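Local coordinates for protein heroin esterase (PDB 1LZL) that hydrolyses acetyl esters, probably including those of heroin, as a bacterial esterase of the alpha/beta hydrolase fold, at residues A[52-57]-A[145-150]; A[65-70]-A[134-139]; A[104-107]-A[112-115]; A[129-134]-A[170-175]; A[138-143]-A[152-157]. All blocks are in the same frame, centred on the assembly; numbering follows the deposited sequence. Where two conformers were deposited one is given.

All five contacts lie on or beside the mixed sheet of the alpha/beta hydrolase fold, and helix 128-142 is their common element. From its N-terminal to its C-terminal end, that helix meets helix 161-176 in interaction 4, strand 65-72 in interaction 2 and strand 153-159 in interaction 5. Interaction 1 adds the short helix 144-147 beside the edge strand 49-56, its centre about 8 Å from that of interaction 2 and about 9 Å from that of interaction 5. Interaction 3 lies across the sheet, under helix 99-109, and is nested along the chain inside the loops closed by interactions 1 and 2. Helices thus cover both faces of the sheet.

Interaction 1: residues A[52-57]-A[145-150]; sequences RELSAP and EELGID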
# COMPACT_ATOMS: atom_id res chain seq x y z
N ARG A 52 10.54 8.45 -15.09
CA ARG A 52 11.93 8.84 -14.87
C ARG A 52 12.18 8.69 -13.36
O ARG A 52 11.23 8.63 -12.60
CB ARG A 52 12.28 10.23 -15.33
CG ARG A 52 11.71 11.38 -14.50
CD ARG A 52 12.13 12.74 -15.07
NE ARG A 52 11.17 13.76 -14.65
CZ ARG A 52 11.40 14.76 -13.83
NH1 ARG A 52 12.62 14.91 -13.30
NH2 ARG A 52 10.45 15.64 -13.50
N GLU A 53 13.45 8.62 -13.02
CA GLU A 53 13.77 8.43 -11.61
C GLU A 53 14.06 9.75 -10.91
O GLU A 53 14.85 10.54 -11.40
CB GLU A 53 14.98 7.52 -11.52
CG GLU A 53 15.36 7.11 -10.09
CD GLU A 53 16.49 6.08 -10.22
OE1 GLU A 53 16.17 4.98 -10.72
OE2 GLU A 53 17.64 6.38 -9.86
N LEU A 54 13.40 9.93 -9.77
CA LEU A 54 13.69 11.07 -8.90
C LEU A 54 14.48 10.54 -7.71
O LEU A 54 14.41 9.36 -7.34
CB LEU A 54 12.42 11.75 -8.36
CG LEU A 54 11.38 12.14 -9.40
CD1 LEU A 54 10.12 12.80 -8.82
CD2 LEU A 54 12.04 13.07 -10.41
N SER A 55 15.20 11.46 -7.06
CA SER A 55 15.95 11.16 -5.87
C SER A 55 15.57 12.08 -4.73
O SER A 55 15.95 13.25 -4.74
CB SER A 55 17.41 11.35 -6.29
OG SER A 55 18.30 10.94 -5.30
N ALA A 56 14.83 11.61 -3.74
CA ALA A 56 14.42 12.37 -2.56
C ALA A 56 15.45 12.22 -1.46
O ALA A 56 15.87 11.13 -1.05
CB ALA A 56 13.06 11.86 -2.09
N PRO A 57 15.95 13.29 -0.86
CA PRO A 57 16.85 13.14 0.30
C PRO A 57 16.17 12.38 1.44
O PRO A 57 15.00 12.61 1.77
CB PRO A 57 17.14 14.61 0.67
CG PRO A 57 16.91 15.39 -0.61
CD PRO A 57 15.76 14.70 -1.29
N GLU A 145 6.29 22.44 -7.95
CA GLU A 145 6.24 23.28 -9.15
C GLU A 145 7.18 22.75 -10.23
O GLU A 145 6.80 22.60 -11.39
CB GLU A 145 6.55 24.73 -8.76
CG GLU A 145 5.84 25.71 -9.68
CD GLU A 145 6.27 27.15 -9.52
OE1 GLU A 145 6.26 27.67 -8.39
OE2 GLU A 145 6.59 27.78 -10.56
N GLU A 146 8.41 22.47 -9.81
CA GLU A 146 9.42 21.98 -10.74
C GLU A 146 8.93 20.67 -11.32
O GLU A 146 9.21 20.33 -12.48
CB GLU A 146 10.76 21.86 -10.01
CG GLU A 146 11.46 20.55 -9.87
CD GLU A 146 12.60 20.52 -8.87
OE1 GLU A 146 13.00 21.58 -8.34
OE2 GLU A 146 13.09 19.40 -8.59
N LEU A 147 8.22 19.88 -10.55
CA LEU A 147 7.80 18.57 -11.01
C LEU A 147 6.47 18.58 -11.75
O LEU A 147 6.01 17.57 -12.27
CB LEU A 147 7.67 17.62 -9.81
CG LEU A 147 8.96 17.21 -9.10
CD1 LEU A 147 8.60 16.28 -7.96
CD2 LEU A 147 9.94 16.49 -10.01
N GLY A 148 5.81 19.73 -11.81
CA GLY A 148 4.58 19.83 -12.58
C GLY A 148 3.40 19.23 -11.81
O GLY A 148 2.41 18.78 -12.40
N ILE A 149 3.55 19.30 -10.49
CA ILE A 149 2.57 18.78 -9.53
C ILE A 149 1.79 19.88 -8.83
O ILE A 149 2.32 20.92 -8.41
CB ILE A 149 3.29 17.94 -8.45
CG1 ILE A 149 3.84 16.64 -9.05
CG2 ILE A 149 2.37 17.69 -7.27
CD1 ILE A 149 4.75 15.89 -8.09
N ASP A 150 0.48 19.65 -8.67
CA ASP A 150 -0.36 20.54 -7.87
C ASP A 150 -0.25 20.15 -6.40
O ASP A 150 -0.76 19.11 -5.97
CB ASP A 150 -1.82 20.47 -8.35
CG ASP A 150 -2.74 21.37 -7.56
OD1 ASP A 150 -2.36 21.97 -6.53
OD2 ASP A 150 -3.92 21.49 -8.00
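Leu147 gives up the most surface in this contact, reaching from the end of the short helix 144-147 to Leu54 and Arg52 on strand 49-56. The two leucines come together tip to tip. Leu54 CD1 lies 3.9 Å from both methyls of Leu147, CD1 and CD2, while Leu54 CD2 stands 4.0 Å from Leu147 CD2, so the forked ends interlock methyl against methyl. In each leucine CG sits beside the backbone N and anti to the carbonyl carbon (chi1 -52° in Leu54, -69° in Leu147), which sends both isopropyl groups into the gap between the backbones.

Arg52 closes the outer side. Its chain runs extended from CG to NE and brings NH2 to 3.6 Å from Leu147 CD2, which meets the guanidinium obliquely. One face of that group lies over Leu54 CD2, 3.4 Å from the plane and toward the rim, and no polar bond is made across the contact. Just after Leu147 the helix ends in a Schellman motif at Gly148, whose N donates to Glu145 O at 3.1 Å, and the chain turns into strand 149-150. Phe69 of strand 65-72 and Tyr139 of helix 128-142 also touch Leu54. Here a short helix leans by one leucine on the edge strand of an alpha/beta hydrolase sheet.

Interaction 2: residues A[65-70]-A[134-139]; sequences VKIRFV and YAALLY
Ile67 CG1 lies beside the backbone N and anti to the carbonyl carbon (chi1 -62°), and the extended second torsion (169°) carries CD1 straight out from strand 65-72 to Ala136 and Tyr139 of helix 128-142. On the helix, the CG of Tyr139 is anti to its own N (chi1 170°), which swings the ring back toward the strand. These settings bring three apolar groups to one spot. Ile67 CD1 stands 3.9 Å from Ala136 CB and 4.0 Å from Tyr139 CD2, so a single methyl serves both helix residues, which are three positions apart and hence neighbours on one side of the helix. The approach to the tyrosine ring is oblique, the isoleucine chain crossing it at a slant.

Ala136, with only a methyl, brings the helix backbone close to the sheet at this point, while the larger ring of Tyr139 fills the flank one turn on. Val65, two residues before Ile67, also has its CB directed at the helix and loses surface to it. The helix is regular here, as seen in the bond from Tyr139 N to Ala135 O at 3.0 Å. Beyond these three, Ala136 also touches Val116 and Ile67 touches Ala114, both on strand 112-116, the next strand of the sheet; Tyr139 leans in addition on Ala56 of strand 49-56. One helix face thus spans three successive strands, the helix-on-sheet layering of the alpha/beta hydrolase fold.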
# COMPACT_ATOMS: atom_id res chain seq x y z
N VAL A 65 16.22 8.36 -1.35
CA VAL A 65 15.09 7.48 -1.64
C VAL A 65 14.74 7.66 -3.10
O VAL A 65 14.31 8.74 -3.51
CB VAL A 65 13.92 7.81 -0.71
CG1 VAL A 65 12.71 6.94 -1.00
CG2 VAL A 65 14.37 7.65 0.74
N LYS A 66 14.92 6.57 -3.87
CA LYS A 66 14.52 6.74 -5.27
C LYS A 66 12.99 6.62 -5.44
O LYS A 66 12.32 5.93 -4.71
CB LYS A 66 15.16 5.71 -6.20
CG LYS A 66 16.68 5.70 -6.04
CD LYS A 66 17.32 7.04 -6.41
CE LYS A 66 18.85 6.94 -6.43
NZ LYS A 66 19.48 8.29 -6.54
N ILE A 67 12.49 7.35 -6.44
CA ILE A 67 11.09 7.41 -6.79
C ILE A 67 10.96 7.12 -8.29
O ILE A 67 11.60 7.77 -9.12
CB ILE A 67 10.51 8.80 -6.48
CG1 ILE A 67 10.60 9.10 -4.98
CG2 ILE A 67 9.09 8.93 -7.02
CD1 ILE A 67 10.27 10.57 -4.70
N ARG A 68 10.12 6.16 -8.63
CA ARG A 68 9.76 5.92 -10.03
C ARG A 68 8.59 6.85 -10.33
O ARG A 68 7.46 6.63 -9.88
CB ARG A 68 9.38 4.47 -10.27
CG ARG A 68 10.50 3.50 -9.94
CD ARG A 68 10.16 2.06 -10.14
NE ARG A 68 9.93 1.54 -11.49
CZ ARG A 68 10.88 1.28 -12.36
NH1 ARG A 68 12.16 1.53 -12.06
NH2 ARG A 68 10.51 0.78 -13.52
N PHE A 69 8.87 7.90 -11.09
CA PHE A 69 7.94 9.01 -11.29
C PHE A 69 7.35 8.91 -12.68
O PHE A 69 8.03 9.10 -13.72
CB PHE A 69 8.71 10.32 -11.06
CG PHE A 69 7.84 11.56 -11.11
CD1 PHE A 69 6.78 11.68 -10.23
CD2 PHE A 69 8.08 12.60 -12.00
CE1 PHE A 69 5.97 12.82 -10.20
CE2 PHE A 69 7.28 13.73 -12.02
CZ PHE A 69 6.21 13.82 -11.13
N VAL A 70 6.09 8.56 -12.72
CA VAL A 70 5.29 8.26 -13.89
C VAL A 70 4.44 9.47 -14.23
O VAL A 70 3.66 9.97 -13.39
CB VAL A 70 4.42 7.01 -13.70
CG1 VAL A 70 3.74 6.61 -15.03
CG2 VAL A 70 5.26 5.84 -13.17
N TYR A 134 7.95 9.15 4.05
CA TYR A 134 7.67 10.56 4.41
C TYR A 134 8.69 11.48 3.74
O TYR A 134 8.33 12.57 3.31
CB TYR A 134 7.61 10.71 5.93
CG TYR A 134 7.26 12.10 6.41
CD1 TYR A 134 6.02 12.62 6.09
CD2 TYR A 134 8.14 12.84 7.16
CE1 TYR A 134 5.66 13.88 6.51
CE2 TYR A 134 7.78 14.12 7.60
CZ TYR A 134 6.55 14.61 7.26
OH TYR A 134 6.14 15.89 7.65
N ALA A 135 9.92 10.99 3.64
CA ALA A 135 10.93 11.79 2.94
C ALA A 135 10.53 12.03 1.50
O ALA A 135 10.72 13.14 0.97
CB ALA A 135 12.27 11.08 3.03
N ALA A 136 9.97 11.02 0.84
CA ALA A 136 9.52 11.15 -0.55
C ALA A 136 8.37 12.14 -0.60
O ALA A 136 8.25 12.98 -1.49
CB ALA A 136 9.09 9.77 -1.09
N LEU A 137 7.44 12.11 0.37
CA LEU A 137 6.31 13.05 0.42
C LEU A 137 6.81 14.48 0.60
O LEU A 137 6.34 15.37 -0.12
CB LEU A 137 5.37 12.62 1.56
CG LEU A 137 4.15 13.55 1.74
CD1 LEU A 137 3.25 13.52 0.49
CD2 LEU A 137 3.32 13.22 2.98
N LEU A 138 7.72 14.67 1.54
CA LEU A 138 8.32 16.02 1.74
C LEU A 138 8.94 16.54 0.46
O LEU A 138 8.80 17.72 0.12
CB LEU A 138 9.39 15.91 2.84
CG LEU A 138 8.87 15.83 4.28
CD1 LEU A 138 10.00 15.53 5.26
CD2 LEU A 138 8.23 17.16 4.68
N TYR A 139 9.67 15.65 -0.22
CA TYR A 139 10.33 16.06 -1.46
C TYR A 139 9.32 16.41 -2.53
O TYR A 139 9.48 17.46 -3.17
CB TYR A 139 11.22 14.89 -1.91
CG TYR A 139 11.76 15.13 -3.32
CD1 TYR A 139 12.84 15.99 -3.51
CD2 TYR A 139 11.19 14.49 -4.42
CE1 TYR A 139 13.30 16.18 -4.82
CE2 TYR A 139 11.62 14.67 -5.71
CZ TYR A 139 12.70 15.53 -5.87
OH TYR A 139 13.18 15.76 -7.15

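Interaction 3: residues A[104-107]-A[112-115]; sequences EVAR and AVAN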
# COMPACT_ATOMS: atom_id res chain seq x y z
N GLU A 104 -1.28 2.67 -15.03
CA GLU A 104 -2.74 2.80 -15.21
C GLU A 104 -3.29 4.13 -14.74
O GLU A 104 -4.10 4.82 -15.38
CB GLU A 104 -3.45 1.61 -14.50
CG GLU A 104 -4.94 1.59 -14.85
CD GLU A 104 -5.76 0.46 -14.26
OE1 GLU A 104 -5.32 -0.07 -13.21
OE2 GLU A 104 -6.85 0.09 -14.81
N VAL A 105 -2.84 4.52 -13.54
CA VAL A 105 -3.32 5.79 -12.96
C VAL A 105 -2.88 6.96 -13.84
O VAL A 105 -3.68 7.86 -14.14
CB VAL A 105 -2.77 5.91 -11.52
CG1 VAL A 105 -2.92 7.33 -11.00
CG2 VAL A 105 -3.47 4.87 -10.63
N ALA A 106 -1.61 6.95 -14.26
CA ALA A 106 -1.12 8.08 -15.05
C ALA A 106 -1.85 8.14 -16.39
O ALA A 106 -2.30 9.17 -16.86
CB ALA A 106 0.37 7.98 -15.29
N ARG A 107 -2.01 6.99 -17.05
CA ARG A 107 -2.65 6.98 -18.36
C ARG A 107 -4.14 7.27 -18.27
O ARG A 107 -4.68 8.07 -19.04
CB ARG A 107 -2.37 5.60 -19.01
CG ARG A 107 -3.02 5.47 -20.39
CD ARG A 107 -3.04 4.04 -20.91
NE ARG A 107 -1.68 3.61 -21.25
CZ ARG A 107 -1.19 2.49 -20.73
NH1 ARG A 107 -1.95 1.77 -19.89
NH2 ARG A 107 0.04 2.14 -21.06
N ALA A 112 0.17 12.46 -12.16
CA ALA A 112 1.51 11.95 -11.89
C ALA A 112 1.46 10.91 -10.78
O ALA A 112 0.57 10.92 -9.93
CB ALA A 112 2.42 13.10 -11.49
N VAL A 113 2.42 9.98 -10.82
CA VAL A 113 2.50 8.97 -9.78
C VAL A 113 3.95 8.88 -9.32
O VAL A 113 4.87 8.69 -10.11
CB VAL A 113 2.01 7.61 -10.27
CG1 VAL A 113 2.13 6.62 -9.11
CG2 VAL A 113 0.59 7.66 -10.82
N ALA A 114 4.14 9.06 -8.01
CA ALA A 114 5.48 8.98 -7.40
C ALA A 114 5.54 7.65 -6.66
O ALA A 114 5.00 7.55 -5.55
CB ALA A 114 5.69 10.17 -6.47
N ASN A 115 6.10 6.63 -7.30
CA ASN A 115 6.16 5.27 -6.75
C ASN A 115 7.44 5.07 -5.96
O ASN A 115 8.55 5.12 -6.51
CB ASN A 115 6.07 4.38 -7.98
CG ASN A 115 6.07 2.91 -7.71
OD1 ASN A 115 5.96 2.51 -6.54
ND2 ASN A 115 6.24 2.09 -8.74
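Val105 of helix 99-109 meets Val113 of strand 112-116, the helix and second strand of a beta-alpha-beta unit that begins with strand 79-85; in the alpha/beta hydrolase sheet the two strands lie parallel and adjacent. Val105 has its CB directed at the strand. Its CG1 is anti to the backbone N (chi1 165°), and from there it approaches Val113 CG2, while Val105 CB itself comes to 3.9 Å from the same methyl. The two valine side chains cross at about a right angle, and Val113 CG2 lies against both CG1 and CB of Val105. Val105 also touches Leu309 of helix 299-315, so this valine lies between the sheet and a second helix.

Ala106 comes next and brings backbone as well as side chain to the contact. Its N lies 4.1 Å and its CB 4.5 Å from Val113 CG2, looser approaches to the same methyl. The same alanine touches Val70 of strand 65-72, the other neighbour of strand 112-116. Here the chain has little distance to cover: the backbones come nearest at Ala106 and Ala112, CA to CA 5.6 Å, and the last residues of the helix and a two-residue link lead from one to the other.

Across from these residues, Val113 carries the strand side of the contact, touching Cys102 of the same helix as well. Its closest approach is also the tightest point between the segments, with CG2 3.5 Å from Val105 CG1.

Interaction 4: residues A[129-134]-A[170-175]; sequences PVNDCY and VLKARD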
# COMPACT_ATOMS: atom_id res chain seq x y z
N PRO A 129 11.64 2.50 7.02
CA PRO A 129 10.76 2.46 5.83
C PRO A 129 9.72 3.56 5.83
O PRO A 129 9.46 4.13 4.75
CB PRO A 129 10.13 1.05 5.91
CG PRO A 129 11.22 0.25 6.59
CD PRO A 129 11.66 1.22 7.72
N VAL A 130 9.08 3.84 6.98
CA VAL A 130 8.08 4.90 6.92
C VAL A 130 8.81 6.24 6.75
O VAL A 130 8.30 7.13 6.06
CB VAL A 130 7.15 4.91 8.15
CG1 VAL A 130 7.82 5.48 9.37
CG2 VAL A 130 5.85 5.65 7.82
N ASN A 131 10.02 6.38 7.31
CA ASN A 131 10.78 7.62 7.12
C ASN A 131 11.09 7.82 5.63
O ASN A 131 11.05 8.98 5.15
CB ASN A 131 12.06 7.66 7.97
CG ASN A 131 11.74 7.89 9.46
OD1 ASN A 131 10.59 8.28 9.78
ND2 ASN A 131 12.73 7.68 10.32
N ASP A 132 11.38 6.76 4.89
CA ASP A 132 11.65 6.92 3.46
C ASP A 132 10.41 7.41 2.73
O ASP A 132 10.48 8.23 1.81
CB ASP A 132 12.08 5.57 2.83
CG ASP A 132 13.43 5.12 3.36
OD1 ASP A 132 14.20 5.94 3.91
OD2 ASP A 132 13.73 3.90 3.16
N CYS A 133 9.23 6.90 3.15
CA CYS A 133 7.99 7.32 2.46
C CYS A 133 7.70 8.79 2.79
O CYS A 133 7.26 9.55 1.91
CB CYS A 133 6.85 6.40 2.92
SG CYS A 133 7.05 4.68 2.32
N TYR A 134 7.95 9.15 4.05
CA TYR A 134 7.67 10.56 4.41
C TYR A 134 8.69 11.48 3.74
O TYR A 134 8.33 12.57 3.31
CB TYR A 134 7.61 10.71 5.93
CG TYR A 134 7.26 12.10 6.41
CD1 TYR A 134 6.02 12.62 6.09
CD2 TYR A 134 8.14 12.84 7.16
CE1 TYR A 134 5.66 13.88 6.51
CE2 TYR A 134 7.78 14.12 7.60
CZ TYR A 134 6.55 14.61 7.26
OH TYR A 134 6.14 15.89 7.65
N VAL A 170 0.60 9.15 6.36
CA VAL A 170 -0.49 10.14 6.43
C VAL A 170 -0.70 10.60 7.86
O VAL A 170 -0.89 11.83 8.06
CB VAL A 170 -1.76 9.55 5.80
CG1 VAL A 170 -3.00 10.41 6.14
CG2 VAL A 170 -1.59 9.42 4.29
N LEU A 171 -0.59 9.75 8.86
CA LEU A 171 -0.59 10.16 10.26
C LEU A 171 0.56 11.13 10.52
O LEU A 171 0.35 12.19 11.13
CB LEU A 171 -0.50 8.98 11.24
CG LEU A 171 -1.84 8.26 11.39
CD1 LEU A 171 -1.60 6.84 11.90
CD2 LEU A 171 -2.76 9.07 12.32
N LYS A 172 1.77 10.77 10.06
CA LYS A 172 2.94 11.60 10.28
C LYS A 172 2.78 12.95 9.61
O LYS A 172 3.12 14.01 10.21
CB LYS A 172 4.19 10.85 9.75
CG LYS A 172 5.47 11.66 10.07
CD LYS A 172 6.68 10.72 9.97
CE LYS A 172 6.77 9.93 11.28
NZ LYS A 172 7.82 10.46 12.22
N ALA A 173 2.23 13.01 8.41
CA ALA A 173 2.02 14.26 7.66
C ALA A 173 1.07 15.18 8.41
O ALA A 173 1.34 16.38 8.56
CB ALA A 173 1.55 13.97 6.23
N ARG A 174 -0.02 14.57 8.93
CA ARG A 174 -0.94 15.40 9.71
C ARG A 174 -0.28 15.95 10.94
O ARG A 174 -0.37 17.15 11.23
CB ARG A 174 -2.17 14.54 10.08
CG ARG A 174 -3.14 15.34 10.93
CD ARG A 174 -4.07 14.47 11.73
NE ARG A 174 -3.36 13.67 12.71
CZ ARG A 174 -3.91 12.68 13.44
NH1 ARG A 174 -5.20 12.34 13.32
NH2 ARG A 174 -3.13 12.03 14.30
N ASP A 175 0.38 15.04 11.68
CA ASP A 175 0.97 15.44 12.95
C ASP A 175 2.07 16.50 12.81
O ASP A 175 2.19 17.37 13.68
CB ASP A 175 1.53 14.22 13.66
CG ASP A 175 0.46 13.29 14.20
OD1 ASP A 175 -0.74 13.63 14.16
OD2 ASP A 175 0.81 12.18 14.66
O HOH W 1 3.68 17.19 7.37
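A water bridges Tyr134 and Ala173, lying 2.8 Å from Tyr134 OH at the edge of the ring, in its plane, and donating to Ala173 O at 2.7 Å. It ties helix 128-142 to a carbonyl near the C-terminal end of helix 161-176.

Behind this bridge the ring is pressed between the helices. Lys172 lays its aliphatic chain over one face: CG sits 3.9 Å from the ring centroid of Tyr134 and only 3° off the normal, a CH-pi contact, and CD follows at 3.8 Å from Tyr134 CD2. The lysine lies square across the tyrosine side chain, and its later bends carry NZ up and beyond the rim of the ring, toward Asn131, to 4.3 Å from Asn131 OD1. The lysine also makes a cation-pi contact with Tyr237. Tyr134 CE1 meets Ala173 CA at 3.8 Å, where the small alanine admits the ring close to the backbone. The axes of the two helix segments pass 10.4 Å apart at a crossing angle of -60°. Two helices on the same face of the alpha/beta hydrolase sheet pack together here.

Interaction 5: residues A[138-143]-A[152-157]; sequences LYIHAH and SRIAVG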
# COMPACT_ATOMS: atom_id res chain seq x y z
N LEU A 138 7.72 14.67 1.54
CA LEU A 138 8.32 16.02 1.74
C LEU A 138 8.94 16.54 0.46
O LEU A 138 8.80 17.72 0.12
CB LEU A 138 9.39 15.91 2.84
CG LEU A 138 8.87 15.83 4.28
CD1 LEU A 138 10.00 15.53 5.26
CD2 LEU A 138 8.23 17.16 4.68
N TYR A 139 9.67 15.65 -0.22
CA TYR A 139 10.33 16.06 -1.46
C TYR A 139 9.32 16.41 -2.53
O TYR A 139 9.48 17.46 -3.17
CB TYR A 139 11.22 14.89 -1.91
CG TYR A 139 11.76 15.13 -3.32
CD1 TYR A 139 12.84 15.99 -3.51
CD2 TYR A 139 11.19 14.49 -4.42
CE1 TYR A 139 13.30 16.18 -4.82
CE2 TYR A 139 11.62 14.67 -5.71
CZ TYR A 139 12.70 15.53 -5.87
OH TYR A 139 13.18 15.76 -7.15
N ILE A 140 8.34 15.53 -2.81
CA ILE A 140 7.42 15.87 -3.92
C ILE A 140 6.65 17.15 -3.63
O ILE A 140 6.37 17.92 -4.56
CB ILE A 140 6.51 14.73 -4.37
CG1 ILE A 140 5.57 14.24 -3.29
CG2 ILE A 140 7.37 13.60 -4.95
CD1 ILE A 140 4.68 13.11 -3.81
N HIS A 141 6.33 17.41 -2.37
CA HIS A 141 5.57 18.60 -1.99
C HIS A 141 6.45 19.82 -2.18
O HIS A 141 5.98 20.80 -2.80
CB HIS A 141 5.11 18.47 -0.53
CG HIS A 141 4.35 19.71 -0.14
ND1 HIS A 141 4.92 20.59 0.74
CD2 HIS A 141 3.14 20.20 -0.52
CE1 HIS A 141 4.06 21.61 0.91
NE2 HIS A 141 2.99 21.40 0.16
N ALA A 142 7.68 19.75 -1.71
CA ALA A 142 8.59 20.92 -1.77
C ALA A 142 9.02 21.21 -3.19
O ALA A 142 9.29 22.35 -3.52
CB ALA A 142 9.83 20.68 -0.92
N HIS A 143 9.13 20.20 -4.04
CA HIS A 143 9.52 20.43 -5.43
C HIS A 143 8.32 20.39 -6.37
O HIS A 143 8.49 20.15 -7.56
CB HIS A 143 10.58 19.39 -5.83
CG HIS A 143 11.86 19.56 -5.05
ND1 HIS A 143 12.97 20.20 -5.58
CD2 HIS A 143 12.22 19.22 -3.80
CE1 HIS A 143 13.96 20.23 -4.69
NE2 HIS A 143 13.52 19.63 -3.59
N SER A 152 -1.64 21.02 -3.80
CA SER A 152 -2.92 20.94 -3.10
C SER A 152 -3.63 19.64 -3.46
O SER A 152 -4.72 19.37 -2.91
CB SER A 152 -3.82 22.14 -3.44
OG SER A 152 -4.48 21.95 -4.69
N ARG A 153 -3.10 18.80 -4.33
CA ARG A 153 -3.81 17.57 -4.70
C ARG A 153 -2.82 16.40 -4.73
O ARG A 153 -2.58 15.81 -5.77
CB ARG A 153 -4.50 17.76 -6.06
CG ARG A 153 -5.71 18.71 -5.86
CD ARG A 153 -6.61 18.77 -7.08
NE ARG A 153 -5.90 19.41 -8.19
CZ ARG A 153 -6.28 19.22 -9.44
NH1 ARG A 153 -7.33 18.42 -9.69
NH2 ARG A 153 -5.63 19.81 -10.45
N ILE A 154 -2.28 16.14 -3.52
CA ILE A 154 -1.42 14.99 -3.31
C ILE A 154 -2.24 13.89 -2.63
O ILE A 154 -2.83 14.15 -1.58
CB ILE A 154 -0.21 15.35 -2.43
CG1 ILE A 154 0.61 16.49 -3.06
CG2 ILE A 154 0.65 14.11 -2.13
CD1 ILE A 154 1.61 17.08 -2.08
N ALA A 155 -2.24 12.72 -3.23
CA ALA A 155 -2.80 11.52 -2.58
C ALA A 155 -1.65 10.67 -2.03
O ALA A 155 -0.60 10.64 -2.67
CB ALA A 155 -3.67 10.68 -3.51
N VAL A 156 -1.84 9.95 -0.94
CA VAL A 156 -0.86 8.97 -0.45
C VAL A 156 -1.59 7.64 -0.43
O VAL A 156 -2.72 7.58 0.12
CB VAL A 156 -0.32 9.34 0.93
CG1 VAL A 156 0.64 8.24 1.40
CG2 VAL A 156 0.41 10.69 0.86
N GLY A 157 -1.00 6.60 -0.99
CA GLY A 157 -1.69 5.31 -1.02
C GLY A 157 -0.74 4.16 -1.08
O GLY A 157 0.46 4.32 -1.37
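The side chains of His141 and Ile154 lie nearly perpendicular where helix 128-142 rests on strand 153-159, in the layered alpha/beta hydrolase fold. This is the main helix of the connection from strand 112-116 to strand 153-159, a beta-alpha-beta crossover that passes over the intervening strand 79-85. Ile154 points its CB toward the helix and, with CG1 beside the backbone N (chi1 -58°), extends CD1 to the edge of the histidine ring, near its plane. The imidazole is therefore met at its carbon rim, not over a face. With CG anti to its N, chi1 179°, His141 turns this ring along the flank of the helix, where it also touches Val179 and Pro180 of the loop leading to strand 183-187.

Ile140, one residue earlier, is directed more squarely at the sheet. In the conformer given, its CD1 lies a loose 4.5 Å from Ile154 CG2, and the side chain also reaches Leu83 of strand 79-85 and Ala114 of strand 112-116. The two branches of Ile154 thus divide their partners: CG2 faces Ile140, and CD1 takes the histidine. Ile154 CD1 lies 3.8 Å from His141 CD2 and 4.1 Å from His141 CB.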